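PDB 6MFI: metallo-beta-lactamase from Simiduia agarivorans, which probably hydrolyses beta-lactam antibiotics at a two-zinc active site, as a metallo-beta-lactamase of subclass B3. Local coordinates for residues Gln172-Ala184 with His188-Cys200. Numbering follows the deposited sequence.
Sequences QIALGNLRLTAYA and HTPGALSWQWRAC. With ZN (zinc ion), chain C.
Strands 178-184 and 193-199 pair antiparallel as a beta hairpin in the second sheet of the alpha-beta/beta-alpha metallo-beta-lactamase fold. T181 and Q196 form one hydrogen-bonded pair, Y183 and S194 the next. Each pair is joined by two backbone N-H to O bonds. Farther along, a water bridges R179 O and R198 N in place of a direct bond.

On the face turned to the other sheet, A182 CB sits over the six-membered ring of W195, 3.5 Å from its centroid. I173 CG1 reaches the same ring obliquely, 3.6 Å from W195 CH2. L180 CB lies 3.8 Å from W195 CE3, and its CD2 touches W197. W195 NE1 hydrogen-bonds to H108 O, which probably holds the indole's rotation.

On the opposite face, Y183 OH donates to Q196 OE1 at 2.6 Å. CG of Q196 is roughly anti to its backbone N (chi1 153°), and the extended chain crosses Y183 obliquely, with Q196 CB at the ring edge and OE1 at the hydroxyl. The amide and ring planes stand 79° apart.

The loop between the strands carries H188, whose NE2 binds a zinc ion at 2.0 Å together with H110 and H112. Strand 172-175 flanks the hairpin on one side and strand 206-210 on the other. I173 and W195 pack against strand 103-107 of the first sheet, L180 and W197 against strands 67-71 and 74-78.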
ATOM      1  N   GLN A 172     -15.561  -1.239  -5.813  1.00 22.60           N
ATOM      2  CA  GLN A 172     -14.876  -0.420  -6.799  1.00 21.99           C
ATOM      3  C   GLN A 172     -14.824   1.035  -6.351  1.00 20.60           C
ATOM      4  O   GLN A 172     -15.719   1.526  -5.657  1.00 20.89           O
ATOM      5  CB  GLN A 172     -15.560  -0.517  -8.165  1.00 23.58           C
ATOM      6  CG  GLN A 172     -15.286  -1.814  -8.905  1.00 25.32           C
ATOM      7  CD  GLN A 172     -15.949  -1.857 -10.267  1.00 27.58           C
ATOM      8  OE1 GLN A 172     -16.211  -0.819 -10.875  1.00 27.81           O
ATOM      9  NE2 GLN A 172     -16.217  -3.061 -10.758  1.00 29.34           N
ATOM     10  N   ILE A 173     -13.759   1.720  -6.757  1.00 19.45           N
ATOM     11  CA  ILE A 173     -13.568   3.140  -6.487  1.00 18.96           C
ATOM     12  C   ILE A 173     -13.498   3.856  -7.827  1.00 19.02           C
ATOM     13  O   ILE A 173     -12.626   3.555  -8.652  1.00 19.41           O
ATOM     14  CB  ILE A 173     -12.303   3.401  -5.655  1.00 18.52           C
ATOM     15  CG1 ILE A 173     -12.483   2.877  -4.230  1.00 18.71           C
ATOM     16  CG2 ILE A 173     -11.966   4.882  -5.646  1.00 17.93           C
ATOM     17  CD1 ILE A 173     -13.475   3.667  -3.405  1.00 18.76           C
ATOM     18  N   ALA A 174     -14.414   4.796  -8.047  1.00 19.39           N
ATOM     19  CA  ALA A 174     -14.531   5.503  -9.315  1.00 19.82           C
ATOM     20  C   ALA A 174     -14.250   6.984  -9.109  1.00 19.07           C
ATOM     21  O   ALA A 174     -14.754   7.591  -8.158  1.00 18.93           O
ATOM     22  CB  ALA A 174     -15.921   5.307  -9.925  1.00 21.15           C
ATOM     23  N   LEU A 175     -13.448   7.560 -10.006  1.00 18.94           N
ATOM     24  CA  LEU A 175     -13.141   8.989  -9.974  1.00 18.50           C
ATOM     25  C   LEU A 175     -12.819   9.408 -11.406  1.00 19.36           C
ATOM     26  O   LEU A 175     -11.685   9.239 -11.865  1.00 19.65           O
ATOM     27  CB  LEU A 175     -11.987   9.288  -9.029  1.00 17.18           C
ATOM     28  CG  LEU A 175     -11.656  10.769  -8.835  1.00 16.25           C
ATOM     29  CD1 LEU A 175     -12.785  11.487  -8.108  1.00 15.84           C
ATOM     30  CD2 LEU A 175     -10.339  10.933  -8.091  1.00 14.88           C
ATOM     31  N   GLY A 176     -13.816   9.953 -12.100  1.00 19.89           N
ATOM     32  CA  GLY A 176     -13.665  10.262 -13.508  1.00 20.09           C
ATOM     33  C   GLY A 176     -13.401   9.022 -14.335  1.00 20.78           C
ATOM     34  O   GLY A 176     -14.212   8.090 -14.344  1.00 22.19           O
ATOM     35  N   ASN A 177     -12.272   8.996 -15.040  1.00 21.12           N
ATOM     36  CA  ASN A 177     -11.887   7.821 -15.809  1.00 22.71           C
ATOM     37  C   ASN A 177     -11.152   6.784 -14.973  1.00 22.27           C
ATOM     38  O   ASN A 177     -10.865   5.696 -15.484  1.00 23.68           O
ATOM     39  CB  ASN A 177     -11.013   8.224 -17.000  1.00 23.06           C
ATOM     40  CG  ASN A 177      -9.668   8.781 -16.573  1.00 22.08           C
ATOM     41  OD1 ASN A 177      -9.572   9.526 -15.597  1.00 21.27           O
ATOM     42  ND2 ASN A 177      -8.620   8.420 -17.304  1.00 22.55           N
ATOM     43  N   LEU A 178     -10.844   7.087 -13.715  1.00 19.70           N
ATOM     44  CA  LEU A 178     -10.118   6.153 -12.869  1.00 17.62           C
ATOM     45  C   LEU A 178     -11.060   5.121 -12.263  1.00 18.24           C
ATOM     46  O   LEU A 178     -12.216   5.413 -11.943  1.00 17.94           O
ATOM     47  CB  LEU A 178      -9.377   6.898 -11.758  1.00 15.24           C
ATOM     48  CG  LEU A 178      -8.546   8.089 -12.230  1.00 12.14           C
ATOM     49  CD1 LEU A 178      -7.980   8.859 -11.044  1.00 11.11           C
ATOM     50  CD2 LEU A 178      -7.438   7.612 -13.151  1.00 12.52           C
ATOM     51  N   ARG A 179     -10.549   3.903 -12.101  1.00 19.66           N
ATOM     52  CA  ARG A 179     -11.348   2.798 -11.582  1.00 21.24           C
ATOM     53  C   ARG A 179     -10.431   1.820 -10.865  1.00 20.32           C
ATOM     54  O   ARG A 179      -9.557   1.215 -11.494  1.00 20.81           O
ATOM     55  CB  ARG A 179     -12.110   2.104 -12.713  1.00 23.84           C
ATOM     56  CG  ARG A 179     -12.734   0.779 -12.330  1.00 25.69           C
ATOM     57  CD  ARG A 179     -14.090   0.610 -12.989  1.00 27.97           C
ATOM     58  NE  ARG A 179     -14.603  -0.747 -12.836  1.00 29.85           N
ATOM     59  CZ  ARG A 179     -14.715  -1.619 -13.832  1.00 32.39           C
ATOM     60  NH1 ARG A 179     -14.349  -1.275 -15.059  1.00 33.32           N
ATOM     61  NH2 ARG A 179     -15.194  -2.834 -13.602  1.00 33.93           N
ATOM     62  N   LEU A 180     -10.631   1.671  -9.558  1.00 18.51           N
ATOM     63  CA  LEU A 180      -9.857   0.759  -8.730  1.00 16.69           C
ATOM     64  C   LEU A 180     -10.791  -0.220  -8.033  1.00 16.17           C
ATOM     65  O   LEU A 180     -11.916   0.127  -7.668  1.00 14.55           O
ATOM     66  CB  LEU A 180      -9.035   1.514  -7.677  1.00 15.17           C
ATOM     67  CG  LEU A 180      -8.197   2.713  -8.118  1.00 14.11           C
ATOM     68  CD1 LEU A 180      -8.970   4.014  -7.959  1.00 13.21           C
ATOM     69  CD2 LEU A 180      -6.902   2.757  -7.326  1.00 13.33           C
ATOM     70  N   THR A 181     -10.316  -1.450  -7.854  1.00 16.79           N
ATOM     71  CA  THR A 181     -11.048  -2.481  -7.130  1.00 18.10           C
ATOM     72  C   THR A 181     -10.200  -2.960  -5.961  1.00 17.61           C
ATOM     73  O   THR A 181      -9.008  -3.238  -6.128  1.00 18.02           O
ATOM     74  CB  THR A 181     -11.407  -3.657  -8.045  1.00 20.50           C
ATOM     75  OG1 THR A 181     -12.150  -3.179  -9.173  1.00 21.68           O
ATOM     76  CG2 THR A 181     -12.241  -4.685  -7.292  1.00 21.76           C
ATOM     77  N   ALA A 182     -10.813  -3.049  -4.785  1.00 16.81           N
ATOM     78  CA  ALA A 182     -10.123  -3.489  -3.582  1.00 16.34           C
ATOM     79  C   ALA A 182     -10.412  -4.957  -3.303  1.00 17.10           C
ATOM     80  O   ALA A 182     -11.454  -5.492  -3.689  1.00 16.34           O
ATOM     81  CB  ALA A 182     -10.535  -2.648  -2.374  1.00 13.41           C
ATOM     82  N   TYR A 183      -9.470  -5.604  -2.621  1.00 17.43           N
ATOM     83  CA  TYR A 183      -9.614  -6.992  -2.204  1.00 19.06           C
ATOM     84  C   TYR A 183      -9.154  -7.105  -0.761  1.00 18.90           C
ATOM     85  O   TYR A 183      -8.004  -6.782  -0.447  1.00 18.19           O
ATOM     86  CB  TYR A 183      -8.808  -7.929  -3.107  1.00 20.11           C
ATOM     87  CG  TYR A 183      -9.198  -7.846  -4.565  1.00 21.10           C
ATOM     88  CD1 TYR A 183     -10.244  -8.609  -5.068  1.00 22.43           C
ATOM     89  CD2 TYR A 183      -8.522  -7.003  -5.437  1.00 20.58           C
ATOM     90  CE1 TYR A 183     -10.604  -8.536  -6.400  1.00 22.81           C
ATOM     91  CE2 TYR A 183      -8.875  -6.923  -6.769  1.00 20.94           C
ATOM     92  CZ  TYR A 183      -9.917  -7.690  -7.245  1.00 22.02           C
ATOM     93  OH  TYR A 183     -10.269  -7.611  -8.573  1.00 22.91           O
ATOM     94  N   ALA A 184     -10.054  -7.547   0.113  1.00 19.14           N
ATOM     95  CA  ALA A 184      -9.732  -7.704   1.526  1.00 18.29           C
ATOM     96  C   ALA A 184      -8.696  -8.809   1.686  1.00 18.37           C
ATOM     97  O   ALA A 184      -9.005  -9.992   1.508  1.00 19.88           O
ATOM     98  CB  ALA A 184     -10.994  -8.015   2.325  1.00 18.71           C
ATOM     99  N   HIS A 188      -1.786  -9.498   7.983  1.00 20.95           N
ATOM    100  CA  HIS A 188      -0.880  -8.518   8.572  1.00 20.31           C
ATOM    101  C   HIS A 188      -1.637  -7.564   9.486  1.00 18.92           C
ATOM    102  O   HIS A 188      -1.159  -7.226  10.576  1.00 18.38           O
ATOM    103  CB  HIS A 188      -0.154  -7.751   7.467  1.00 21.02           C
ATOM    104  CG  HIS A 188       0.885  -6.802   7.973  1.00 21.32           C
ATOM    105  ND1 HIS A 188       2.144  -7.212   8.356  1.00 22.02           N
ATOM    106  CD2 HIS A 188       0.853  -5.462   8.159  1.00 20.80           C
ATOM    107  CE1 HIS A 188       2.843  -6.165   8.756  1.00 21.61           C
ATOM    108  NE2 HIS A 188       2.083  -5.091   8.646  1.00 20.74           N
ATOM    109  N   THR A 189      -2.810  -7.120   9.057  1.00 18.42           N
ATOM    110  CA  THR A 189      -3.746  -6.349   9.859  1.00 17.88           C
ATOM    111  C   THR A 189      -5.141  -6.885   9.584  1.00 18.37           C
ATOM    112  O   THR A 189      -5.367  -7.538   8.559  1.00 19.74           O
ATOM    113  CB  THR A 189      -3.700  -4.848   9.532  1.00 16.74           C
ATOM    114  OG1 THR A 189      -4.210  -4.632   8.211  1.00 16.50           O
ATOM    115  CG2 THR A 189      -2.281  -4.304   9.629  1.00 15.86           C
ATOM    116  N   PRO A 190      -6.096  -6.640  10.484  1.00 17.85           N
ATOM    117  CA  PRO A 190      -7.473  -7.084  10.208  1.00 18.32           C
ATOM    118  C   PRO A 190      -8.100  -6.409   8.999  1.00 17.42           C
ATOM    119  O   PRO A 190      -8.899  -7.040   8.297  1.00 17.99           O
ATOM    120  CB  PRO A 190      -8.225  -6.735  11.502  1.00 18.86           C
ATOM    121  CG  PRO A 190      -7.354  -5.745  12.210  1.00 18.38           C
ATOM    122  CD  PRO A 190      -5.953  -6.119  11.854  1.00 17.80           C
ATOM    123  N   GLY A 191      -7.760  -5.152   8.727  1.00 15.89           N
ATOM    124  CA  GLY A 191      -8.397  -4.425   7.644  1.00 15.81           C
ATOM    125  C   GLY A 191      -7.487  -4.091   6.481  1.00 14.38           C
ATOM    126  O   GLY A 191      -7.662  -3.055   5.832  1.00 13.99           O
ATOM    127  N   ALA A 192      -6.516  -4.958   6.202  1.00 14.18           N
ATOM    128  CA  ALA A 192      -5.610  -4.726   5.087  1.00 13.86           C
ATOM    129  C   ALA A 192      -6.334  -4.901   3.756  1.00 14.31           C
ATOM    130  O   ALA A 192      -7.251  -5.714   3.622  1.00 15.19           O
ATOM    131  CB  ALA A 192      -4.417  -5.677   5.160  1.00 14.44           C
ATOM    132  N   LEU A 193      -5.904  -4.125   2.764  1.00 14.97           N
ATOM    133  CA  LEU A 193      -6.503  -4.146   1.438  1.00 15.39           C
ATOM    134  C   LEU A 193      -5.418  -4.275   0.379  1.00 14.90           C
ATOM    135  O   LEU A 193      -4.282  -3.835   0.570  1.00 14.52           O
ATOM    136  CB  LEU A 193      -7.329  -2.878   1.171  1.00 14.94           C
ATOM    137  CG  LEU A 193      -8.611  -2.675   1.980  1.00 15.96           C
ATOM    138  CD1 LEU A 193      -9.350  -1.436   1.499  1.00 16.27           C
ATOM    139  CD2 LEU A 193      -9.505  -3.900   1.893  1.00 16.85           C
ATOM    140  N   SER A 194      -5.788  -4.889  -0.743  1.00 15.11           N
ATOM    141  CA  SER A 194      -4.953  -4.949  -1.935  1.00 14.19           C
ATOM    142  C   SER A 194      -5.725  -4.330  -3.091  1.00 13.77           C
ATOM    143  O   SER A 194      -6.852  -4.745  -3.380  1.00 14.04           O
ATOM    144  CB  SER A 194      -4.550  -6.389  -2.267  1.00 15.41           C
ATOM    145  OG  SER A 194      -3.780  -6.958  -1.223  1.00 16.22           O
ATOM    146  N   TRP A 195      -5.123  -3.339  -3.741  1.00 13.24           N
ATOM    147  CA  TRP A 195      -5.785  -2.561  -4.774  1.00 13.91           C
ATOM    148  C   TRP A 195      -5.279  -2.963  -6.153  1.00 15.26           C
ATOM    149  O   TRP A 195      -4.104  -3.292  -6.332  1.00 15.27           O
ATOM    150  CB  TRP A 195      -5.565  -1.063  -4.550  1.00 13.70           C
ATOM    151  CG  TRP A 195      -6.291  -0.546  -3.349  1.00 13.87           C
ATOM    152  CD1 TRP A 195      -5.785  -0.384  -2.092  1.00 13.24           C
ATOM    153  CD2 TRP A 195      -7.657  -0.117  -3.290  1.00 14.37           C
ATOM    154  NE1 TRP A 195      -6.752   0.115  -1.253  1.00 13.46           N
ATOM    155  CE2 TRP A 195      -7.910   0.289  -1.965  1.00 13.99           C
ATOM    156  CE3 TRP A 195      -8.691  -0.038  -4.230  1.00 15.51           C
ATOM    157  CZ2 TRP A 195      -9.153   0.766  -1.555  1.00 14.50           C
ATOM    158  CZ3 TRP A 195      -9.923   0.438  -3.821  1.00 15.26           C
ATOM    159  CH2 TRP A 195     -10.144   0.832  -2.494  1.00 15.40           C
ATOM    160  N   GLN A 196      -6.183  -2.928  -7.130  1.00 16.90           N
ATOM    161  CA  GLN A 196      -5.865  -3.315  -8.497  1.00 18.21           C
ATOM    162  C   GLN A 196      -6.558  -2.365  -9.460  1.00 20.01           C
ATOM    163  O   GLN A 196      -7.769  -2.147  -9.359  1.00 21.02           O
ATOM    164  CB  GLN A 196      -6.289  -4.764  -8.770  1.00 18.17           C
ATOM    165  CG  GLN A 196      -6.610  -5.066 -10.224  1.00 19.03           C
ATOM    166  CD  GLN A 196      -7.531  -6.260 -10.375  1.00 20.22           C
ATOM    167  OE1 GLN A 196      -8.711  -6.198 -10.027  1.00 20.54           O
ATOM    168  NE2 GLN A 196      -6.994  -7.359 -10.890  1.00 21.17           N
ATOM    169  N   TRP A 197      -5.786  -1.801 -10.387  1.00 20.51           N
ATOM    170  CA  TRP A 197      -6.310  -0.888 -11.391  1.00 22.52           C
ATOM    171  C   TRP A 197      -5.572  -1.119 -12.701  1.00 23.68           C
ATOM    172  O   TRP A 197      -4.574  -1.843 -12.762  1.00 23.03           O
ATOM    173  CB  TRP A 197      -6.177   0.576 -10.949  1.00 22.77           C
ATOM    174  CG  TRP A 197      -4.757   1.028 -10.792  1.00 22.51           C
ATOM    175  CD1 TRP A 197      -4.014   1.726 -11.699  1.00 20.22           C
ATOM    176  CD2 TRP A 197      -3.907   0.814  -9.658  1.00 17.24           C
ATOM    177  NE1 TRP A 197      -2.755   1.958 -11.201  1.00 19.52           N
ATOM    178  CE2 TRP A 197      -2.664   1.409  -9.949  1.00 18.32           C
ATOM    179  CE3 TRP A 197      -4.078   0.176  -8.425  1.00 15.77           C
ATOM    180  CZ2 TRP A 197      -1.597   1.385  -9.054  1.00 16.62           C
ATOM    181  CZ3 TRP A 197      -3.017   0.154  -7.537  1.00 19.78           C
ATOM    182  CH2 TRP A 197      -1.793   0.755  -7.856  1.00 15.15           C
ATOM    183  N   ARG A 198      -6.075  -0.493 -13.761  1.00 25.97           N
ATOM    184  CA  ARG A 198      -5.471  -0.571 -15.081  1.00 28.70           C
ATOM    185  C   ARG A 198      -4.838   0.766 -15.440  1.00 30.38           C
ATOM    186  O   ARG A 198      -5.407   1.827 -15.165  1.00 30.11           O
ATOM    187  CB  ARG A 198      -6.505  -0.958 -16.141  1.00 30.88           C
ATOM    188  CG  ARG A 198      -7.008  -2.388 -16.034  1.00 31.18           C
ATOM    189  CD  ARG A 198      -7.534  -2.905 -17.368  1.00 34.47           C
ATOM    190  NE  ARG A 198      -8.542  -2.025 -17.956  1.00 37.02           N
ATOM    191  CZ  ARG A 198      -8.302  -1.153 -18.931  1.00 39.77           C
ATOM    192  NH1 ARG A 198      -7.082  -1.038 -19.436  1.00 40.93           N
ATOM    193  NH2 ARG A 198      -9.284  -0.394 -19.400  1.00 41.24           N
ATOM    194  N   ALA A 199      -3.661   0.707 -16.056  1.00 32.62           N
ATOM    195  CA  ALA A 199      -2.927   1.895 -16.476  1.00 35.60           C
ATOM    196  C   ALA A 199      -2.670   1.809 -17.973  1.00 39.78           C
ATOM    197  O   ALA A 199      -2.096   0.825 -18.452  1.00 40.29           O
ATOM    198  CB  ALA A 199      -1.611   2.030 -15.708  1.00 34.56           C
ATOM    199  N   CYS A 200      -3.094   2.834 -18.704  1.00 43.62           N
ATOM    200  CA  CYS A 200      -2.898   2.880 -20.148  1.00 48.79           C
ATOM    201  C   CYS A 200      -2.132   4.135 -20.555  1.00 50.79           C
ATOM    202  O   CYS A 200      -0.925   4.236 -20.337  1.00 50.48           O
ATOM    203  CB  CYS A 200      -4.242   2.825 -20.875  1.00 52.46           C
ATOM    204  SG  CYS A 200      -5.332   1.486 -20.335  1.00 52.10           S
TER
HETATM  205 ZN    ZN C 402       2.289  -3.078   8.843  0.82 10.05          ZN
HETATM  206  O   HOH W   1      -8.622   0.628 -13.944  1.00 15.74           O
HETATM  207  O   HOH W   2       4.070  -2.212   8.829  1.00 11.01           O